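Local coordinates for KaiC domain-containing protein (Pyrococcus horikoshii, PDB 2ZTS) that binds ADP and magnesium and is probably an ATP-binding, KaiC-like P-loop protein whose cellular role is uncharacterised, at residues V63-E68 with K137-D142; F50-A55 with F81-E86. One frame throughout, in Å; residues are numbered along the deposited sequence.

Contact 1 (V63-E68 with K137-D142)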
ATOM      1  N   VAL C  63     -37.273 -11.276   7.737  1.00 27.16           N
ATOM      2  CA  VAL C  63     -36.631 -10.575   8.816  1.00 26.60           C
ATOM      3  C   VAL C  63     -35.538  -9.621   8.266  1.00 25.49           C
ATOM      4  O   VAL C  63     -34.596 -10.057   7.654  1.00 26.73           O
ATOM      5  CB  VAL C  63     -36.036 -11.538   9.831  1.00 25.04           C
ATOM      6  CG1 VAL C  63     -35.350 -10.781  10.921  1.00 24.77           C
ATOM      7  CG2 VAL C  63     -37.118 -12.468  10.413  1.00 27.03           C
ATOM      8  N   PHE C  64     -35.663  -8.339   8.540  1.00 24.96           N
ATOM      9  CA  PHE C  64     -34.654  -7.388   8.198  1.00 24.56           C
ATOM     10  C   PHE C  64     -33.923  -7.023   9.453  1.00 24.76           C
ATOM     11  O   PHE C  64     -34.485  -6.381  10.354  1.00 23.47           O
ATOM     12  CB  PHE C  64     -35.311  -6.201   7.531  1.00 25.68           C
ATOM     13  CG  PHE C  64     -34.354  -5.269   6.829  1.00 23.65           C
ATOM     14  CD1 PHE C  64     -34.381  -5.165   5.467  1.00 22.41           C
ATOM     15  CD2 PHE C  64     -33.479  -4.445   7.560  1.00 25.14           C
ATOM     16  CE1 PHE C  64     -33.495  -4.325   4.798  1.00 24.25           C
ATOM     17  CE2 PHE C  64     -32.594  -3.584   6.907  1.00 24.34           C
ATOM     18  CZ  PHE C  64     -32.620  -3.515   5.501  1.00 23.10           C
ATOM     19  N   VAL C  65     -32.658  -7.440   9.543  1.00 24.51           N
ATOM     20  CA  VAL C  65     -31.836  -7.112  10.701  1.00 25.23           C
ATOM     21  C   VAL C  65     -31.028  -5.897  10.290  1.00 26.57           C
ATOM     22  O   VAL C  65     -30.397  -5.941   9.243  1.00 27.08           O
ATOM     23  CB  VAL C  65     -30.885  -8.220  11.019  1.00 25.81           C
ATOM     24  CG1 VAL C  65     -29.984  -7.874  12.160  1.00 25.38           C
ATOM     25  CG2 VAL C  65     -31.633  -9.566  11.220  1.00 26.44           C
ATOM     26  N   THR C  66     -31.035  -4.827  11.096  1.00 27.15           N
ATOM     27  CA  THR C  66     -30.202  -3.686  10.855  1.00 28.33           C
ATOM     28  C   THR C  66     -29.448  -3.144  12.063  1.00 29.55           C
ATOM     29  O   THR C  66     -30.001  -2.964  13.123  1.00 29.03           O
ATOM     30  CB  THR C  66     -31.037  -2.572  10.146  1.00 29.54           C
ATOM     31  OG1 THR C  66     -30.280  -1.355  10.074  1.00 31.41           O
ATOM     32  CG2 THR C  66     -32.331  -2.253  10.841  1.00 28.31           C
ATOM     33  N   LEU C  67     -28.150  -2.918  11.891  1.00 30.50           N
ATOM     34  CA  LEU C  67     -27.336  -2.210  12.882  1.00 30.96           C
ATOM     35  C   LEU C  67     -26.795  -0.907  12.279  1.00 30.39           C
ATOM     36  O   LEU C  67     -25.988  -0.201  12.875  1.00 31.01           O
ATOM     37  CB  LEU C  67     -26.206  -3.177  13.347  1.00 31.67           C
ATOM     38  CG  LEU C  67     -26.264  -3.962  14.676  1.00 33.61           C
ATOM     39  CD1 LEU C  67     -27.487  -3.751  15.568  1.00 33.48           C
ATOM     40  CD2 LEU C  67     -26.012  -5.416  14.459  1.00 35.45           C
ATOM     41  N   GLU C  68     -27.224  -0.586  11.062  1.00 31.46           N
ATOM     42  CA  GLU C  68     -26.907   0.692  10.414  1.00 30.83           C
ATOM     43  C   GLU C  68     -27.874   1.812  10.835  1.00 31.29           C
ATOM     44  O   GLU C  68     -27.567   3.004  10.836  1.00 28.64           O
ATOM     45  CB  GLU C  68     -27.041   0.520   8.901  1.00 31.62           C
ATOM     46  CG  GLU C  68     -26.061  -0.461   8.255  1.00 33.64           C
ATOM     47  CD  GLU C  68     -24.850   0.199   7.539  1.00 33.61           C
ATOM     48  OE1 GLU C  68     -24.944   1.409   7.174  1.00 35.24           O
ATOM     49  OE2 GLU C  68     -23.823  -0.517   7.303  1.00 27.41           O
ATOM     50  N   LYS C 137     -38.945 -16.974   5.539  1.00 27.98           N
ATOM     51  CA  LYS C 137     -38.208 -17.594   4.473  1.00 28.82           C
ATOM     52  C   LYS C 137     -37.077 -16.641   3.951  1.00 27.61           C
ATOM     53  O   LYS C 137     -36.255 -17.077   3.162  1.00 28.13           O
ATOM     54  CB  LYS C 137     -39.160 -18.058   3.355  1.00 28.96           C
ATOM     55  CG  LYS C 137     -40.028 -19.291   3.706  1.00 33.97           C
ATOM     56  CD  LYS C 137     -41.320 -19.275   2.923  1.00 38.89           C
ATOM     57  CE  LYS C 137     -41.989 -20.669   2.725  1.00 42.46           C
ATOM     58  NZ  LYS C 137     -42.647 -20.727   1.349  1.00 43.19           N
ATOM     59  N   ARG C 138     -37.051 -15.381   4.391  1.00 27.22           N
ATOM     60  CA  ARG C 138     -36.129 -14.378   3.875  1.00 27.01           C
ATOM     61  C   ARG C 138     -35.451 -13.664   5.037  1.00 26.81           C
ATOM     62  O   ARG C 138     -36.067 -13.435   6.077  1.00 27.86           O
ATOM     63  CB  ARG C 138     -36.890 -13.396   3.022  1.00 27.17           C
ATOM     64  CG  ARG C 138     -37.250 -13.893   1.653  1.00 29.16           C
ATOM     65  CD  ARG C 138     -37.903 -12.854   0.768  1.00 30.53           C
ATOM     66  NE  ARG C 138     -38.627 -13.550  -0.292  1.00 27.27           N
ATOM     67  CZ  ARG C 138     -38.687 -13.194  -1.560  1.00 28.80           C
ATOM     68  NH1 ARG C 138     -38.117 -12.098  -2.002  1.00 29.06           N
ATOM     69  NH2 ARG C 138     -39.363 -13.950  -2.427  1.00 28.15           N
ATOM     70  N   LEU C 139     -34.182 -13.332   4.886  1.00 26.13           N
ATOM     71  CA  LEU C 139     -33.404 -12.703   5.964  1.00 25.50           C
ATOM     72  C   LEU C 139     -32.421 -11.680   5.369  1.00 24.52           C
ATOM     73  O   LEU C 139     -31.834 -11.944   4.344  1.00 24.24           O
ATOM     74  CB  LEU C 139     -32.654 -13.771   6.771  1.00 24.79           C
ATOM     75  CG  LEU C 139     -31.685 -13.248   7.852  1.00 26.10           C
ATOM     76  CD1 LEU C 139     -32.362 -12.404   8.920  1.00 27.77           C
ATOM     77  CD2 LEU C 139     -30.936 -14.450   8.484  1.00 24.96           C
ATOM     78  N   VAL C 140     -32.255 -10.544   6.007  1.00 24.03           N
ATOM     79  CA  VAL C 140     -31.261  -9.531   5.608  1.00 24.80           C
ATOM     80  C   VAL C 140     -30.477  -9.145   6.853  1.00 25.19           C
ATOM     81  O   VAL C 140     -31.070  -8.983   7.904  1.00 26.17           O
ATOM     82  CB  VAL C 140     -31.943  -8.276   5.042  1.00 25.06           C
ATOM     83  CG1 VAL C 140     -31.004  -7.089   5.015  1.00 24.95           C
ATOM     84  CG2 VAL C 140     -32.472  -8.548   3.653  1.00 26.51           C
ATOM     85  N   ILE C 141     -29.158  -9.044   6.734  1.00 25.05           N
ATOM     86  CA  ILE C 141     -28.313  -8.440   7.743  1.00 25.53           C
ATOM     87  C   ILE C 141     -27.605  -7.298   7.050  1.00 25.23           C
ATOM     88  O   ILE C 141     -26.728  -7.488   6.213  1.00 23.84           O
ATOM     89  CB  ILE C 141     -27.330  -9.465   8.355  1.00 26.06           C
ATOM     90  CG1 ILE C 141     -28.143 -10.682   8.929  1.00 25.99           C
ATOM     91  CG2 ILE C 141     -26.424  -8.788   9.398  1.00 28.04           C
ATOM     92  CD1 ILE C 141     -27.341 -11.684   9.738  1.00 28.10           C
ATOM     93  N   ASP C 142     -28.077  -6.107   7.362  1.00 24.14           N
ATOM     94  CA  ASP C 142     -27.511  -4.864   6.901  1.00 24.76           C
ATOM     95  C   ASP C 142     -26.887  -4.227   8.121  1.00 23.58           C
ATOM     96  O   ASP C 142     -27.581  -3.637   8.869  1.00 22.68           O
ATOM     97  CB  ASP C 142     -28.641  -4.002   6.359  1.00 24.98           C
ATOM     98  CG  ASP C 142     -28.155  -2.836   5.553  1.00 27.01           C
ATOM     99  OD1 ASP C 142     -28.975  -1.886   5.380  1.00 24.45           O
ATOM    100  OD2 ASP C 142     -27.005  -2.822   5.005  1.00 26.73           O
TER
HETATM  101  O   HOH W   1     -30.485  -0.578   7.358  1.00 26.29           O
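Val63 to Thr66 and Leu139 to Asp142 pair as neighbouring parallel strands in the central sheet of the P-loop NTPase fold. Their axes run 4.7 Å apart at 9°, and four hydrogen bonds zip them together, Val63 N to Arg138 O, Val140 N to Val63 O, Val65 N to Val140 O and Asp142 N to Val65 O. A fifth carries the ladder past the strand end, Leu67 N reaching Asp142 O at 3.2 Å. Packing is tight on both faces. On one, Val140 CG1 sits over the Phe64 ring, 3.9 Å from its centroid, a CH-pi contact offset toward the rim; Phe64 CG lies anti to the backbone N (chi1 -166°), which lays the ring alongside Asp142. Helix 43-58 covers this face through Ala47, Ala48 and Ile51. On the other, Leu139 CD1 touches both valines, 3.9 Å from Val63 CB and 3.7 Å from Val65 CG2; helix 120-134 packs on Val63 and Val65 there. Past the strand ends the contact is looser and polar: Glu68 is partly exposed, lays CG over the Asp142 carbonyl while OE2 bonds Ser143, and also packs on Phe197 of a second subunit. The two acids stay apart, with Glu68 OE2 4.6 Å from Asp142 OD2. Asp142 is buried; it belongs to the magnesium site, is consistent with a Walker B aspartate, and has its side chain about 4 Å from a bound magnesium ion (nearest atoms), too far for direct coordination. Its OD1 also bonds Thr44 OG1, and OD2 bonds Thr178. The Asp142 carboxylate plane stands 84° to the Phe64 ring. A water bridges the strand tips, accepting from Thr66 OG1 and donating to Asp142 OD1, each 2.8 Å from the water oxygen.

Contact 2 (F50-A55 with F81-E86); sequences FIYKGA and FGWDFE. With ADP (adenosine-5'-diphosphate), chain H.
Tyr52 OH accepts the backbone N-H of Asp84 at 3.0 Å (N to OH), with an angle of 155° at the hydrogen, pinning a helix side chain to the turn before helix 85-90. The phenol reaches that amide because its CG is anti to the backbone N (chi1 -175°), which sends the ring outward from helix 43-58 into an aromatic cluster with Trp83 and Phe85. Trp83 CB stands over the centre of the Tyr52 ring, 3.4 Å from its centroid, a CH-pi contact. Beyond it the five-membered ring of the indole lies near parallel to the phenol but slid aside until they barely overlap, planes at 26°, with Trp83 CD1 3.3 Å from Tyr52 CE2. Phe81 CB lies over the opposite face of the indole, while the ring of Phe81 turns to adenine, CE1 resting 3.4 Å from ADP N6. Phe85 meets the phenol obliquely: Tyr52 CD1 lies above the rim of its ring, and Phe85 CZ touches Tyr52 CB at 3.7 Å. An alanine in place of Tyr52 would probably leave a gap beside Trp83 and Phe85, where the phenol packed, and cost the Asp84 amide its acceptor. The turn is shaped by Gly82, whose positive phi ends the preceding helix in a Schellman motif, and by Asp84, the N-cap of helix 85-90, whose OD1 takes Lys87 N. The cluster fills the angle between helices 43-58, 71-79 and 85-90, with Met78 against Trp83 and Phe85, the Tyr88 ring roughly perpendicular to Tyr52, and Ile94 of strand 94-97 at its base.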
ATOM      1  N   PHE C  50     -36.191  -6.726  -1.267  1.00 27.10           N
ATOM      2  CA  PHE C  50     -36.225  -8.178  -1.191  1.00 27.32           C
ATOM      3  C   PHE C  50     -37.160  -8.612  -0.073  1.00 28.03           C
ATOM      4  O   PHE C  50     -37.938  -9.535  -0.274  1.00 28.17           O
ATOM      5  CB  PHE C  50     -34.796  -8.721  -0.979  1.00 25.96           C
ATOM      6  CG  PHE C  50     -34.680 -10.204  -0.615  1.00 26.01           C
ATOM      7  CD1 PHE C  50     -34.902 -11.203  -1.558  1.00 28.65           C
ATOM      8  CD2 PHE C  50     -34.163 -10.588   0.584  1.00 25.76           C
ATOM      9  CE1 PHE C  50     -34.703 -12.530  -1.260  1.00 25.65           C
ATOM     10  CE2 PHE C  50     -33.946 -11.955   0.887  1.00 25.93           C
ATOM     11  CZ  PHE C  50     -34.209 -12.902  -0.040  1.00 25.10           C
ATOM     12  N   ILE C  51     -37.032  -8.027   1.117  1.00 27.40           N
ATOM     13  CA  ILE C  51     -37.857  -8.430   2.250  1.00 27.43           C
ATOM     14  C   ILE C  51     -39.291  -7.950   2.055  1.00 28.35           C
ATOM     15  O   ILE C  51     -40.240  -8.718   2.212  1.00 28.10           O
ATOM     16  CB  ILE C  51     -37.342  -7.865   3.579  1.00 27.59           C
ATOM     17  CG1 ILE C  51     -35.970  -8.426   3.938  1.00 26.44           C
ATOM     18  CG2 ILE C  51     -38.300  -8.201   4.741  1.00 26.77           C
ATOM     19  CD1 ILE C  51     -35.914  -9.910   4.095  1.00 28.64           C
ATOM     20  N   TYR C  52     -39.429  -6.683   1.677  1.00 28.62           N
ATOM     21  CA  TYR C  52     -40.736  -6.078   1.541  1.00 29.44           C
ATOM     22  C   TYR C  52     -41.559  -6.703   0.425  1.00 31.12           C
ATOM     23  O   TYR C  52     -42.740  -6.983   0.623  1.00 30.86           O
ATOM     24  CB  TYR C  52     -40.649  -4.609   1.267  1.00 29.24           C
ATOM     25  CG  TYR C  52     -42.007  -3.959   1.251  1.00 28.19           C
ATOM     26  CD1 TYR C  52     -42.676  -3.737   2.428  1.00 30.33           C
ATOM     27  CD2 TYR C  52     -42.622  -3.583   0.061  1.00 27.46           C
ATOM     28  CE1 TYR C  52     -43.976  -3.157   2.436  1.00 30.86           C
ATOM     29  CE2 TYR C  52     -43.928  -2.984   0.059  1.00 30.13           C
ATOM     30  CZ  TYR C  52     -44.585  -2.778   1.251  1.00 30.01           C
ATOM     31  OH  TYR C  52     -45.860  -2.194   1.326  1.00 27.70           O
ATOM     32  N   LYS C  53     -40.948  -6.874  -0.740  1.00 30.99           N
ATOM     33  CA  LYS C  53     -41.613  -7.532  -1.845  1.00 32.83           C
ATOM     34  C   LYS C  53     -41.805  -9.031  -1.571  1.00 33.13           C
ATOM     35  O   LYS C  53     -42.794  -9.624  -1.978  1.00 31.39           O
ATOM     36  CB  LYS C  53     -40.871  -7.349  -3.165  1.00 32.03           C
ATOM     37  CG  LYS C  53     -40.913  -5.950  -3.704  1.00 34.91           C
ATOM     38  CD  LYS C  53     -42.355  -5.463  -3.880  1.00 37.97           C
ATOM     39  CE  LYS C  53     -42.497  -4.301  -4.834  1.00 39.13           C
ATOM     40  NZ  LYS C  53     -43.858  -3.719  -4.724  1.00 42.76           N
ATOM     41  N   GLY C  54     -40.846  -9.644  -0.913  1.00 33.28           N
ATOM     42  CA  GLY C  54     -41.063 -10.989  -0.470  1.00 35.11           C
ATOM     43  C   GLY C  54     -42.420 -11.106   0.238  1.00 36.76           C
ATOM     44  O   GLY C  54     -43.217 -11.950  -0.120  1.00 37.76           O
ATOM     45  N   ALA C  55     -42.666 -10.247   1.218  1.00 37.92           N
ATOM     46  CA  ALA C  55     -43.884 -10.272   2.008  1.00 39.23           C
ATOM     47  C   ALA C  55     -45.154  -9.837   1.247  1.00 40.82           C
ATOM     48  O   ALA C  55     -46.202 -10.491   1.362  1.00 41.67           O
ATOM     49  CB  ALA C  55     -43.711  -9.407   3.267  1.00 38.18           C
ATOM     50  N   PHE C  81     -40.529   5.060  -0.982  1.00 37.12           N
ATOM     51  CA  PHE C  81     -40.840   4.184  -2.118  1.00 37.36           C
ATOM     52  C   PHE C  81     -42.304   3.660  -2.137  1.00 38.20           C
ATOM     53  O   PHE C  81     -42.685   2.827  -2.962  1.00 38.78           O
ATOM     54  CB  PHE C  81     -39.861   2.985  -2.171  1.00 37.47           C
ATOM     55  CG  PHE C  81     -38.420   3.391  -2.315  1.00 35.39           C
ATOM     56  CD1 PHE C  81     -38.027   4.205  -3.362  1.00 36.12           C
ATOM     57  CD2 PHE C  81     -37.489   3.004  -1.392  1.00 33.63           C
ATOM     58  CE1 PHE C  81     -36.758   4.608  -3.486  1.00 33.81           C
ATOM     59  CE2 PHE C  81     -36.188   3.391  -1.496  1.00 34.36           C
ATOM     60  CZ  PHE C  81     -35.804   4.186  -2.578  1.00 36.34           C
ATOM     61  N   GLY C  82     -43.129   4.114  -1.225  1.00 38.50           N
ATOM     62  CA  GLY C  82     -44.461   3.542  -1.129  1.00 38.67           C
ATOM     63  C   GLY C  82     -44.533   2.250  -0.346  1.00 38.09           C
ATOM     64  O   GLY C  82     -45.548   1.570  -0.428  1.00 38.11           O
ATOM     65  N   TRP C  83     -43.485   1.893   0.404  1.00 37.28           N
ATOM     66  CA  TRP C  83     -43.484   0.599   1.097  1.00 36.48           C
ATOM     67  C   TRP C  83     -43.851   0.839   2.530  1.00 36.69           C
ATOM     68  O   TRP C  83     -43.161   1.595   3.268  1.00 36.52           O
ATOM     69  CB  TRP C  83     -42.148  -0.176   0.989  1.00 35.79           C
ATOM     70  CG  TRP C  83     -41.622  -0.395  -0.446  1.00 34.89           C
ATOM     71  CD1 TRP C  83     -42.358  -0.557  -1.586  1.00 34.03           C
ATOM     72  CD2 TRP C  83     -40.246  -0.528  -0.852  1.00 31.83           C
ATOM     73  NE1 TRP C  83     -41.535  -0.798  -2.664  1.00 31.33           N
ATOM     74  CE2 TRP C  83     -40.238  -0.780  -2.237  1.00 31.82           C
ATOM     75  CE3 TRP C  83     -39.021  -0.483  -0.175  1.00 27.50           C
ATOM     76  CZ2 TRP C  83     -39.065  -0.900  -2.953  1.00 31.87           C
ATOM     77  CZ3 TRP C  83     -37.879  -0.632  -0.873  1.00 26.80           C
ATOM     78  CH2 TRP C  83     -37.892  -0.828  -2.252  1.00 29.20           C
ATOM     79  N   ASP C  84     -44.948   0.180   2.914  1.00 35.92           N
ATOM     80  CA  ASP C  84     -45.529   0.245   4.246  1.00 34.88           C
ATOM     81  C   ASP C  84     -45.051  -0.952   5.107  1.00 34.09           C
ATOM     82  O   ASP C  84     -45.717  -2.004   5.237  1.00 32.33           O
ATOM     83  CB  ASP C  84     -47.068   0.279   4.095  1.00 35.63           C
ATOM     84  CG  ASP C  84     -47.795   0.683   5.384  1.00 36.34           C
ATOM     85  OD1 ASP C  84     -47.223   0.611   6.480  1.00 38.74           O
ATOM     86  OD2 ASP C  84     -48.962   1.086   5.391  1.00 41.49           O
ATOM     87  N   PHE C  85     -43.868  -0.795   5.698  1.00 33.46           N
ATOM     88  CA  PHE C  85     -43.284  -1.876   6.479  1.00 33.24           C
ATOM     89  C   PHE C  85     -44.192  -2.185   7.679  1.00 34.93           C
ATOM     90  O   PHE C  85     -44.457  -3.370   7.998  1.00 34.72           O
ATOM     91  CB  PHE C  85     -41.835  -1.568   6.922  1.00 32.90           C
ATOM     92  CG  PHE C  85     -40.798  -2.034   5.953  1.00 29.47           C
ATOM     93  CD1 PHE C  85     -40.559  -1.338   4.779  1.00 29.40           C
ATOM     94  CD2 PHE C  85     -40.107  -3.200   6.181  1.00 31.92           C
ATOM     95  CE1 PHE C  85     -39.604  -1.805   3.854  1.00 27.83           C
ATOM     96  CE2 PHE C  85     -39.151  -3.668   5.257  1.00 32.41           C
ATOM     97  CZ  PHE C  85     -38.923  -2.968   4.091  1.00 26.67           C
ATOM     98  N   GLU C  86     -44.669  -1.152   8.352  1.00 36.10           N
ATOM     99  CA  GLU C  86     -45.401  -1.428   9.574  1.00 38.14           C
ATOM    100  C   GLU C  86     -46.684  -2.267   9.335  1.00 37.56           C
ATOM    101  O   GLU C  86     -47.010  -3.149  10.153  1.00 35.12           O
ATOM    102  CB  GLU C  86     -45.610  -0.188  10.414  1.00 38.66           C
ATOM    103  CG  GLU C  86     -46.612   0.847   9.920  1.00 45.90           C
ATOM    104  CD  GLU C  86     -46.910   1.906  10.995  1.00 52.23           C
ATOM    105  OE1 GLU C  86     -47.837   2.742  10.792  1.00 57.36           O
ATOM    106  OE2 GLU C  86     -46.214   1.893  12.049  1.00 56.08           O
TER
HETATM  107  PB  ADP H1903     -26.210   2.108   0.493  1.00 22.93           P
HETATM  108  O1B ADP H1903     -25.520   1.334  -0.546  1.00 17.61           O
HETATM  109  O2B ADP H1903     -25.301   3.151   1.155  1.00 24.95           O
HETATM  110  O3B ADP H1903     -26.886   1.206   1.588  1.00 24.59           O
HETATM  111  PA  ADP H1903     -28.890   3.116  -0.118  1.00 22.83           P
HETATM  112  O1A ADP H1903     -29.746   1.861  -0.402  1.00 22.83           O
HETATM  113  O2A ADP H1903     -29.111   3.691   1.261  1.00 18.54           O
HETATM  114  O3A ADP H1903     -27.311   2.881  -0.422  1.00 22.07           O
HETATM  115  O5' ADP H1903     -29.241   4.115  -1.303  1.00 31.02           O
HETATM  116  C5' ADP H1903     -29.799   5.370  -1.088  1.00 33.99           C
HETATM  117  C4' ADP H1903     -29.949   6.126  -2.386  1.00 32.14           C
HETATM  118  O4' ADP H1903     -31.134   5.866  -3.103  1.00 34.60           O
HETATM  119  C3' ADP H1903     -29.902   7.617  -2.116  1.00 30.11           C
HETATM  120  O3' ADP H1903     -28.533   7.971  -1.915  1.00 29.64           O
HETATM  121  C2' ADP H1903     -30.615   8.176  -3.332  1.00 29.43           C
HETATM  122  O2' ADP H1903     -29.762   8.338  -4.410  1.00 25.71           O
HETATM  123  C1' ADP H1903     -31.613   7.073  -3.706  1.00 33.66           C
HETATM  124  N9  ADP H1903     -32.958   7.292  -3.149  1.00 35.55           N
HETATM  125  C8  ADP H1903     -33.323   7.245  -1.809  1.00 36.37           C
HETATM  126  N7  ADP H1903     -34.652   7.458  -1.710  1.00 37.51           N
HETATM  127  C5  ADP H1903     -35.127   7.693  -2.965  1.00 39.35           C
HETATM  128  C6  ADP H1903     -36.399   7.968  -3.460  1.00 42.15           C
HETATM  129  N6  ADP H1903     -37.488   7.789  -2.698  1.00 44.27           N
HETATM  130  N1  ADP H1903     -36.564   8.119  -4.838  1.00 45.40           N
HETATM  131  C2  ADP H1903     -35.486   7.999  -5.701  1.00 43.37           C
HETATM  132  N3  ADP H1903     -34.211   7.712  -5.203  1.00 39.48           N
HETATM  133  C4  ADP H1903     -34.059   7.570  -3.871  1.00 38.00           C

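In the fold
From the N terminus the chain passes 50-55 on helix 43-58, then strand segment 63-68, then the turn at 81-86, and returns much later as 137-142. Contact 2 closes a loop of 25 residues and contact 1 one of 68; their segments alternate, so the loops cross rather than nest. The helix that follows the P-loop joins the two: Tyr52 on this helix holds the turn that carries Phe81 to the adenine, while Ile51 packs on Val140 and Phe50 O probably accepts a hydrogen bond from Arg138 NH1 of contact 1. Together they tie the sheet strands and magnesium end of the nucleotide site to the turn beside the base. The centres of the two contacts are about 13 Å apart.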